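Local coordinates for Pol protein (PDB 6TJU), which probably binds DNA through this C-terminal, SH3-like domain of the HTLV-1 integrase, the part of the Pol polyprotein concerned with viral genome integration, at residues Ala38-Val43 with Ala48-Trp53. Sequence-based numbering, arbitrary orientation.
Sequences AALIPV and AQWIPW
Ile41 and Ile51 meet through their CG1 atoms, 3.6 Å apart, their side chains crossing at about a right angle. Both sit on the buried face of an antiparallel strand pair, and in both CG1 lies anti to the carbonyl carbon, which brings the two branches together diagonally across the strands, from neighbouring hydrogen-bonded pairs. Ala39 shares this face; Tyr13 and Phe15 of strand 12-15 and Leu56 of strand 56-59 close over it.

Four backbone hydrogen bonds fix the register. Ala39 and Ile51 form one hydrogen-bonded pair, with Ile51 N to Ala39 O at 2.8 Å; Ile41 and Gln49 form the next, where the bond from Ile41 N to Gln49 O is almost straight (177° at the hydrogen). Between these pairs, the CA atoms of Leu40 and Trp50 approach to 4.5 Å, as expected of a non-hydrogen-bonded position. Strand 33-35 runs along the other side of 38-42, where Leu40 makes backbone bonds to Leu32 and Gln33. The resulting three-stranded sheet, packed against a second antiparallel one, fits the small SH3-like barrel of retroviral integrase C-terminal domains.

The other face is more open. Although Trp50 is solvent-exposed, Leu40 lies against one face of its indole: CD1 stands 3.8 Å from the centroid of the five-membered ring and 6° off the normal, a CH-pi contact. Leu40 reaches it with CG anti to the backbone N (chi1 -175°), and the same CD1 also touches Ala48 CB at 3.7 Å. At the indole's edge, in its plane, is Ala38 O. Looser still, Val43 CG1 only brushes Gln49 CB at 3.9 Å. Trp53, though exposed, lays a ring face over Ala38 N, whose 3.4 Å separation from Trp53 NE1 pairs two donors and is no hydrogen bond.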
# COMPACT_ATOMS: atom_id res chain seq x y z
N ALA A 38 5.40 -3.59 -7.81
CA ALA A 38 4.74 -3.84 -6.50
C ALA A 38 5.32 -2.97 -5.38
O ALA A 38 6.49 -2.57 -5.46
CB ALA A 38 4.83 -5.31 -6.13
N ALA A 39 4.51 -2.71 -4.35
CA ALA A 39 4.98 -2.06 -3.10
C ALA A 39 4.70 -2.98 -1.92
O ALA A 39 3.68 -3.75 -1.94
CB ALA A 39 4.32 -0.72 -2.92
N LEU A 40 5.57 -2.94 -0.92
CA LEU A 40 5.39 -3.75 0.31
C LEU A 40 4.58 -2.92 1.31
O LEU A 40 5.08 -1.92 1.84
CB LEU A 40 6.74 -4.17 0.88
CG LEU A 40 6.66 -5.10 2.07
CD1 LEU A 40 6.01 -6.42 1.72
CD2 LEU A 40 8.06 -5.33 2.60
N ILE A 41 3.35 -3.35 1.53
CA ILE A 41 2.33 -2.61 2.32
C ILE A 41 2.06 -3.37 3.60
O ILE A 41 1.80 -4.55 3.54
CB ILE A 41 1.04 -2.43 1.52
CG1 ILE A 41 1.25 -1.76 0.15
CG2 ILE A 41 0.06 -1.67 2.40
CD1 ILE A 41 2.04 -0.46 0.17
N PRO A 42 2.08 -2.71 4.78
CA PRO A 42 1.56 -3.32 6.00
C PRO A 42 0.06 -3.59 5.86
O PRO A 42 -0.64 -2.67 5.59
CB PRO A 42 1.81 -2.28 7.09
CG PRO A 42 2.87 -1.35 6.53
CD PRO A 42 2.68 -1.39 5.03
N VAL A 43 -0.37 -4.84 6.02
CA VAL A 43 -1.79 -5.27 5.87
C VAL A 43 -2.34 -5.78 7.22
O VAL A 43 -3.54 -6.01 7.30
CB VAL A 43 -1.97 -6.29 4.72
CG1 VAL A 43 -1.43 -5.76 3.37
CG2 VAL A 43 -1.39 -7.67 5.05
N ALA A 48 3.09 -8.03 6.11
CA ALA A 48 3.10 -7.14 4.94
C ALA A 48 3.10 -7.97 3.65
O ALA A 48 3.58 -9.14 3.57
CB ALA A 48 4.27 -6.22 5.03
N GLN A 49 2.53 -7.35 2.64
CA GLN A 49 2.23 -8.02 1.37
C GLN A 49 2.75 -7.11 0.26
O GLN A 49 2.69 -5.86 0.38
CB GLN A 49 0.74 -8.31 1.28
CG GLN A 49 0.41 -9.28 0.16
CD GLN A 49 -0.95 -9.88 0.37
OE1 GLN A 49 -1.58 -9.69 1.41
NE2 GLN A 49 -1.42 -10.61 -0.64
N TRP A 50 3.33 -7.76 -0.74
CA TRP A 50 3.73 -7.16 -2.02
C TRP A 50 2.47 -6.99 -2.87
O TRP A 50 1.88 -8.00 -3.30
CB TRP A 50 4.79 -8.03 -2.69
CG TRP A 50 6.12 -7.97 -2.03
CD1 TRP A 50 6.71 -8.92 -1.23
CD2 TRP A 50 7.07 -6.91 -2.16
NE1 TRP A 50 7.95 -8.51 -0.85
CE2 TRP A 50 8.20 -7.27 -1.39
CE3 TRP A 50 7.06 -5.69 -2.86
CZ2 TRP A 50 9.33 -6.45 -1.31
CZ3 TRP A 50 8.17 -4.88 -2.76
CH2 TRP A 50 9.27 -5.24 -1.98
N ILE A 51 2.02 -5.74 -2.99
CA ILE A 51 0.78 -5.39 -3.73
C ILE A 51 1.21 -4.89 -5.09
O ILE A 51 1.99 -3.95 -5.17
CB ILE A 51 -0.08 -4.32 -3.03
CG1 ILE A 51 -0.27 -4.56 -1.54
CG2 ILE A 51 -1.41 -4.21 -3.77
CD1 ILE A 51 -1.11 -5.77 -1.24
N PRO A 52 0.65 -5.49 -6.16
CA PRO A 52 0.96 -5.03 -7.50
C PRO A 52 0.36 -3.63 -7.69
O PRO A 52 -0.65 -3.32 -7.04
CB PRO A 52 0.30 -6.07 -8.40
CG PRO A 52 -0.85 -6.57 -7.58
CD PRO A 52 -0.37 -6.56 -6.15
N TRP A 53 0.99 -2.86 -8.59
CA TRP A 53 0.63 -1.46 -8.91
C TRP A 53 -0.86 -1.33 -9.27
O TRP A 53 -1.44 -0.30 -8.93
CB TRP A 53 1.51 -0.90 -10.02
CG TRP A 53 2.91 -0.64 -9.59
CD1 TRP A 53 3.39 -0.58 -8.30
CD2 TRP A 53 4.01 -0.36 -10.46
NE1 TRP A 53 4.74 -0.33 -8.32
CE2 TRP A 53 5.14 -0.17 -9.63
CE3 TRP A 53 4.15 -0.24 -11.86
CZ2 TRP A 53 6.39 0.13 -10.18
CZ3 TRP A 53 5.39 0.05 -12.39
CH2 TRP A 53 6.49 0.23 -11.56